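Local coordinates for 33-36 kDa outer membrane protein (Acinetobacter baumannii, PDB 6GIE), which forms a beta-barrel channel in the outer membrane and probably lets small solutes pass, as porins do, at residues 247-259 and 265-277. Sequence-based numbering, arbitrary orientation.
With C8E ((hydroxyethyloxy)tri(ethyloxy)octane), chain D; C8E ((hydroxyethyloxy)tri(ethyloxy)octane), chain C.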
loop_
_atom_site.group_PDB
_atom_site.type_symbol
_atom_site.label_atom_id
_atom_site.label_comp_id
_atom_site.label_asym_id
_atom_site.label_seq_id
_atom_site.Cartn_x
_atom_site.Cartn_y
_atom_site.Cartn_z
ATOM N N ASN A 247 -19.711 7.351 2.295
ATOM C CA ASN A 247 -21.088 7.358 1.789
ATOM C C ASN A 247 -21.657 6.011 1.316
ATOM O O ASN A 247 -22.775 5.959 0.801
ATOM C CB ASN A 247 -21.292 8.477 0.752
ATOM C CG ASN A 247 -21.123 9.865 1.357
ATOM O OD1 ASN A 247 -21.739 10.180 2.380
ATOM N ND2 ASN A 247 -20.282 10.702 0.732
ATOM N N SER A 248 -20.918 4.920 1.507
ATOM C CA SER A 248 -21.584 3.642 1.735
ATOM C C SER A 248 -22.211 3.761 3.130
ATOM O O SER A 248 -22.016 4.765 3.834
ATOM C CB SER A 248 -20.616 2.457 1.650
ATOM O OG SER A 248 -19.433 2.684 2.396
ATOM N N GLY A 249 -22.982 2.764 3.533
ATOM C CA GLY A 249 -23.587 2.775 4.867
ATOM C C GLY A 249 -22.572 2.500 5.968
ATOM O O GLY A 249 -22.849 2.782 7.133
ATOM N N TYR A 250 -21.398 1.968 5.590
ATOM C CA TYR A 250 -20.409 1.439 6.538
ATOM C C TYR A 250 -19.684 2.503 7.366
ATOM O O TYR A 250 -19.205 3.508 6.830
ATOM C CB TYR A 250 -19.336 0.632 5.798
ATOM C CG TYR A 250 -19.830 -0.568 5.034
ATOM C CD1 TYR A 250 -20.388 -1.663 5.697
ATOM C CD2 TYR A 250 -19.706 -0.628 3.643
ATOM C CE1 TYR A 250 -20.842 -2.773 4.995
ATOM C CE2 TYR A 250 -20.144 -1.733 2.934
ATOM C CZ TYR A 250 -20.711 -2.803 3.610
ATOM O OH TYR A 250 -21.145 -3.897 2.894
ATOM N N ASP A 251 -19.528 2.211 8.656
ATOM C CA ASP A 251 -18.837 3.083 9.605
ATOM C C ASP A 251 -17.363 2.667 9.865
ATOM O O ASP A 251 -16.448 3.443 9.655
ATOM C CB ASP A 251 -19.624 3.125 10.916
ATOM C CG ASP A 251 -19.986 4.532 11.333
ATOM O OD1 ASP A 251 -20.761 5.192 10.588
ATOM O OD2 ASP A 251 -19.483 4.979 12.396
ATOM N N HIS A 252 -17.112 1.452 10.317
ATOM C CA HIS A 252 -15.748 1.074 10.730
ATOM C C HIS A 252 -15.231 -0.164 9.992
ATOM O O HIS A 252 -16.018 -1.065 9.674
ATOM C CB HIS A 252 -15.727 0.871 12.245
ATOM C CG HIS A 252 -16.210 2.070 12.990
ATOM N ND1 HIS A 252 -17.376 2.074 13.724
ATOM C CD2 HIS A 252 -15.722 3.333 13.049
ATOM C CE1 HIS A 252 -17.576 3.281 14.224
ATOM N NE2 HIS A 252 -16.586 4.065 13.830
ATOM N N VAL A 253 -13.929 -0.169 9.701
ATOM C CA VAL A 253 -13.235 -1.291 9.074
ATOM C C VAL A 253 -11.995 -1.692 9.860
ATOM O O VAL A 253 -11.204 -0.839 10.206
ATOM C CB VAL A 253 -12.756 -0.934 7.679
ATOM C CG1 VAL A 253 -11.944 -2.068 7.088
ATOM C CG2 VAL A 253 -13.960 -0.610 6.804
ATOM N N TRP A 254 -11.831 -2.987 10.130
ATOM C CA TRP A 254 -10.625 -3.490 10.743
ATOM C C TRP A 254 -10.159 -4.798 10.065
ATOM O O TRP A 254 -10.966 -5.546 9.485
ATOM C CB TRP A 254 -10.813 -3.613 12.253
ATOM C CG TRP A 254 -11.835 -4.516 12.687
ATOM C CD1 TRP A 254 -11.623 -5.751 13.192
ATOM C CD2 TRP A 254 -13.269 -4.307 12.709
ATOM N NE1 TRP A 254 -12.825 -6.360 13.502
ATOM C CE2 TRP A 254 -13.852 -5.491 13.220
ATOM C CE3 TRP A 254 -14.113 -3.257 12.324
ATOM C CZ2 TRP A 254 -15.253 -5.648 13.368
ATOM C CZ3 TRP A 254 -15.497 -3.415 12.448
ATOM C CH2 TRP A 254 -16.053 -4.596 12.983
ATOM N N GLY A 255 -8.852 -5.012 10.069
ATOM C CA GLY A 255 -8.289 -6.140 9.434
ATOM C C GLY A 255 -7.016 -6.683 10.042
ATOM O O GLY A 255 -6.313 -6.000 10.776
ATOM N N GLY A 256 -6.737 -7.945 9.724
ATOM C CA GLY A 256 -5.444 -8.494 9.982
ATOM C C GLY A 256 -4.880 -9.005 8.711
ATOM O O GLY A 256 -5.614 -9.382 7.833
ATOM N N HIS A 257 -3.569 -9.047 8.641
ATOM C CA HIS A 257 -2.861 -9.279 7.405
ATOM C C HIS A 257 -1.596 -10.033 7.711
ATOM O O HIS A 257 -0.924 -9.724 8.672
ATOM C CB HIS A 257 -2.443 -7.945 6.765
ATOM C CG HIS A 257 -3.582 -7.014 6.618
ATOM N ND1 HIS A 257 -3.868 -6.059 7.566
ATOM C CD2 HIS A 257 -4.620 -7.009 5.742
ATOM C CE1 HIS A 257 -4.983 -5.436 7.219
ATOM N NE2 HIS A 257 -5.464 -6.000 6.123
ATOM N N THR A 258 -1.203 -10.887 6.798
ATOM C CA THR A 258 -0.053 -11.693 6.995
ATOM C C THR A 258 0.678 -11.724 5.681
ATOM O O THR A 258 0.015 -11.729 4.612
ATOM C CB THR A 258 -0.579 -13.091 7.385
ATOM O OG1 THR A 258 0.158 -13.655 8.464
ATOM C CG2 THR A 258 -0.678 -13.962 6.308
ATOM N N GLN A 259 2.017 -11.757 5.739
ATOM C CA GLN A 259 2.749 -11.978 4.558
ATOM C C GLN A 259 4.069 -12.680 4.789
ATOM O O GLN A 259 4.762 -12.399 5.788
ATOM C CB GLN A 259 2.934 -10.646 3.778
ATOM C CG GLN A 259 3.746 -10.796 2.486
ATOM C CD GLN A 259 3.880 -9.518 1.675
ATOM O OE1 GLN A 259 3.749 -9.542 0.445
ATOM N NE2 GLN A 259 4.181 -8.402 2.345
ATOM N N ALA A 265 12.255 -13.732 -3.909
ATOM C CA ALA A 265 11.501 -13.611 -5.166
ATOM C C ALA A 265 9.994 -13.877 -5.058
ATOM O O ALA A 265 9.204 -13.444 -5.907
ATOM C CB ALA A 265 12.072 -14.583 -6.194
ATOM N N VAL A 266 9.602 -14.646 -4.069
ATOM C CA VAL A 266 8.240 -15.054 -3.987
ATOM C C VAL A 266 7.660 -14.860 -2.606
ATOM O O VAL A 266 8.162 -15.417 -1.636
ATOM C CB VAL A 266 8.121 -16.525 -4.391
ATOM C CG1 VAL A 266 6.654 -16.905 -4.459
ATOM C CG2 VAL A 266 8.758 -16.738 -5.759
ATOM N N ALA A 267 6.560 -14.133 -2.539
ATOM C CA ALA A 267 5.834 -13.939 -1.286
ATOM C C ALA A 267 4.352 -14.335 -1.435
ATOM O O ALA A 267 3.779 -14.218 -2.493
ATOM C CB ALA A 267 5.984 -12.482 -0.791
ATOM N N VAL A 268 3.753 -14.867 -0.386
ATOM C CA VAL A 268 2.317 -15.058 -0.368
ATOM C C VAL A 268 1.779 -14.475 0.898
ATOM O O VAL A 268 2.532 -14.238 1.880
ATOM C CB VAL A 268 1.985 -16.524 -0.413
ATOM C CG1 VAL A 268 2.452 -17.102 -1.760
ATOM C CG2 VAL A 268 2.656 -17.266 0.745
ATOM N N GLY A 269 0.461 -14.257 0.886
ATOM C CA GLY A 269 -0.182 -13.573 1.946
ATOM C C GLY A 269 -1.658 -13.734 2.038
ATOM O O GLY A 269 -2.321 -14.233 1.133
ATOM N N ALA A 270 -2.168 -13.234 3.168
ATOM C CA ALA A 270 -3.538 -13.419 3.522
ATOM C C ALA A 270 -4.100 -12.206 4.196
ATOM O O ALA A 270 -3.391 -11.529 4.953
ATOM C CB ALA A 270 -3.669 -14.685 4.435
ATOM N N ASP A 271 -5.394 -11.967 4.000
ATOM C CA ASP A 271 -6.033 -10.769 4.600
ATOM C C ASP A 271 -7.420 -11.137 5.088
ATOM O O ASP A 271 -8.182 -11.864 4.402
ATOM C CB ASP A 271 -6.177 -9.619 3.566
ATOM C CG ASP A 271 -4.890 -9.313 2.827
ATOM O OD1 ASP A 271 -3.923 -8.817 3.477
ATOM O OD2 ASP A 271 -4.828 -9.606 1.592
ATOM N N PHE A 272 -7.765 -10.649 6.270
ATOM C CA PHE A 272 -9.084 -10.852 6.792
ATOM C C PHE A 272 -9.572 -9.488 7.233
ATOM O O PHE A 272 -8.929 -8.853 8.080
ATOM C CB PHE A 272 -9.061 -11.836 7.969
ATOM C CG PHE A 272 -10.373 -11.921 8.698
ATOM C CD1 PHE A 272 -11.567 -12.007 7.997
ATOM C CD2 PHE A 272 -10.427 -11.996 10.052
ATOM C CE1 PHE A 272 -12.793 -12.095 8.630
ATOM C CE2 PHE A 272 -11.668 -12.123 10.714
ATOM C CZ PHE A 272 -12.852 -12.139 9.995
ATOM N N VAL A 273 -10.737 -9.069 6.737
ATOM C CA VAL A 273 -11.199 -7.670 6.896
ATOM C C VAL A 273 -12.654 -7.655 7.229
ATOM O O VAL A 273 -13.458 -8.300 6.563
ATOM C CB VAL A 273 -10.910 -6.828 5.650
ATOM C CG1 VAL A 273 -11.392 -5.380 5.793
ATOM C CG2 VAL A 273 -9.402 -6.770 5.402
ATOM N N LYS A 274 -13.007 -7.006 8.315
ATOM C CA LYS A 274 -14.380 -6.940 8.709
ATOM C C LYS A 274 -14.828 -5.525 8.572
ATOM O O LYS A 274 -14.017 -4.621 8.770
ATOM C CB LYS A 274 -14.519 -7.287 10.180
ATOM C CG LYS A 274 -14.230 -8.730 10.499
ATOM C CD LYS A 274 -14.656 -9.164 11.900
ATOM C CE LYS A 274 -16.160 -9.282 12.036
ATOM N NZ LYS A 274 -16.606 -9.929 13.293
ATOM N N ALA A 275 -16.116 -5.304 8.280
ATOM C CA ALA A 275 -16.653 -3.931 8.296
ATOM C C ALA A 275 -18.029 -3.936 8.869
ATOM O O ALA A 275 -18.755 -4.899 8.700
ATOM C CB ALA A 275 -16.670 -3.307 6.906
ATOM N N ASN A 276 -18.397 -2.862 9.554
ATOM C CA ASN A 276 -19.754 -2.751 10.077
ATOM C C ASN A 276 -20.416 -1.361 9.893
ATOM O O ASN A 276 -19.773 -0.384 9.401
ATOM C CB ASN A 276 -19.777 -3.305 11.502
ATOM C CG ASN A 276 -19.428 -2.293 12.563
ATOM O OD1 ASN A 276 -19.847 -2.447 13.711
ATOM N ND2 ASN A 276 -18.667 -1.273 12.212
ATOM N N ALA A 277 -21.714 -1.319 10.220
ATOM C CA ALA A 277 -22.548 -0.086 10.293
ATOM C C ALA A 277 -23.522 -0.139 11.465
ATOM O O ALA A 277 -23.140 0.027 12.629
ATOM C CB ALA A 277 -23.322 0.118 9.002
HETATM O O12 C8E D . -15.176 -8.207 16.131
HETATM C C13 C8E D . -14.511 -9.471 16.111
HETATM C C14 C8E D . -13.044 -9.279 15.749
HETATM O O15 C8E D . -12.863 -9.557 14.361
HETATM C C16 C8E D . -11.560 -10.016 13.985
HETATM C C17 C8E D . -10.838 -8.850 13.334
HETATM O O18 C8E D . -9.521 -9.197 12.920
HETATM C C19 C8E D . -8.774 -8.071 12.490
HETATM C C20 C8E D . -8.164 -7.306 13.653
HETATM O O21 C8E D . -6.851 -7.819 13.909
HETATM C C6 C8E C . 2.407 -16.900 7.664
HETATM C C7 C8E C . 1.231 -16.424 6.863
HETATM C C8 C8E C . 1.595 -16.155 5.419
HETATM O O9 C8E C . 0.775 -16.960 4.544
HETATM C C10 C8E C . -0.591 -16.586 4.408
HETATM C C11 C8E C . -1.376 -17.568 3.548
HETATM O O12 C8E C . -2.236 -18.492 4.245
HETATM C C13 C8E C . -2.693 -18.143 5.522
HETATM C C14 C8E C . -4.062 -18.695 5.851
HETATM O O15 C8E C . -4.552 -17.654 6.693
HETATM C C16 C8E C . -5.885 -17.681 7.102
HETATM C C17 C8E C . -6.324 -16.234 7.228
HETATM O O18 C8E C . -5.261 -15.380 7.632
HETATM C C19 C8E C . -5.676 -14.009 7.553
HETATM C C20 C8E C . -4.541 -13.086 7.991
HETATM O O21 C8E C . -4.704 -12.697 9.362
HETATM O O HOH W 1 -1.348 -9.720 3.543
#
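The indole of Trp254 leans across to Lys274 and lies against the root of its side chain: CB of Lys274 sits over one face of the six-membered ring, 3.9 Å from its centroid, a CH-pi contact. Chi1 of 62° swings the indole toward the neighbouring strand, while the edge near CZ3 meets the amide of Asn276, whose plane stands 87° to the ring. Lys274 suits this place because its methylenes pack on the indole while its amine ends near a detergent's ether chain, which takes a weak hydrogen bond from Trp254 NE1. Gly256, without a side chain, provides a shallow hollow where detergent carbon C19 lies 3.4 Å from Gly256 N. Farther along, small Ala270 admits the Thr258 methyl, CB to CG2 3.6 Å, beneath a second detergent.

On the other face, branched valines interlock diagonally, Val253 CG1 meeting Val273 CG1 at 3.6 Å; Val253 CG2 rests on Ala275 CB, and bare Gly255 accommodates Val273 CG2. His257 CD2 makes a close C-H approach to Asp271 OD1 (3.0 Å) at the ring edge, NE2 being 4.2 Å from OD1. A water lies within hydrogen-bonding distance of OD1 and Thr258 O; OD2 bonds Asn291 weakly. Paired backbone bonds join Trp254/Lys274, Gly256/Phe272 and Thr258/Ala270. Asp251 N (2.7 Å) and, weakly, His252 N bond Asn276 O in a classic beta bulge. This is an antiparallel hairpin in a porin barrel wall, its detergent-coated face consistent with the membrane side.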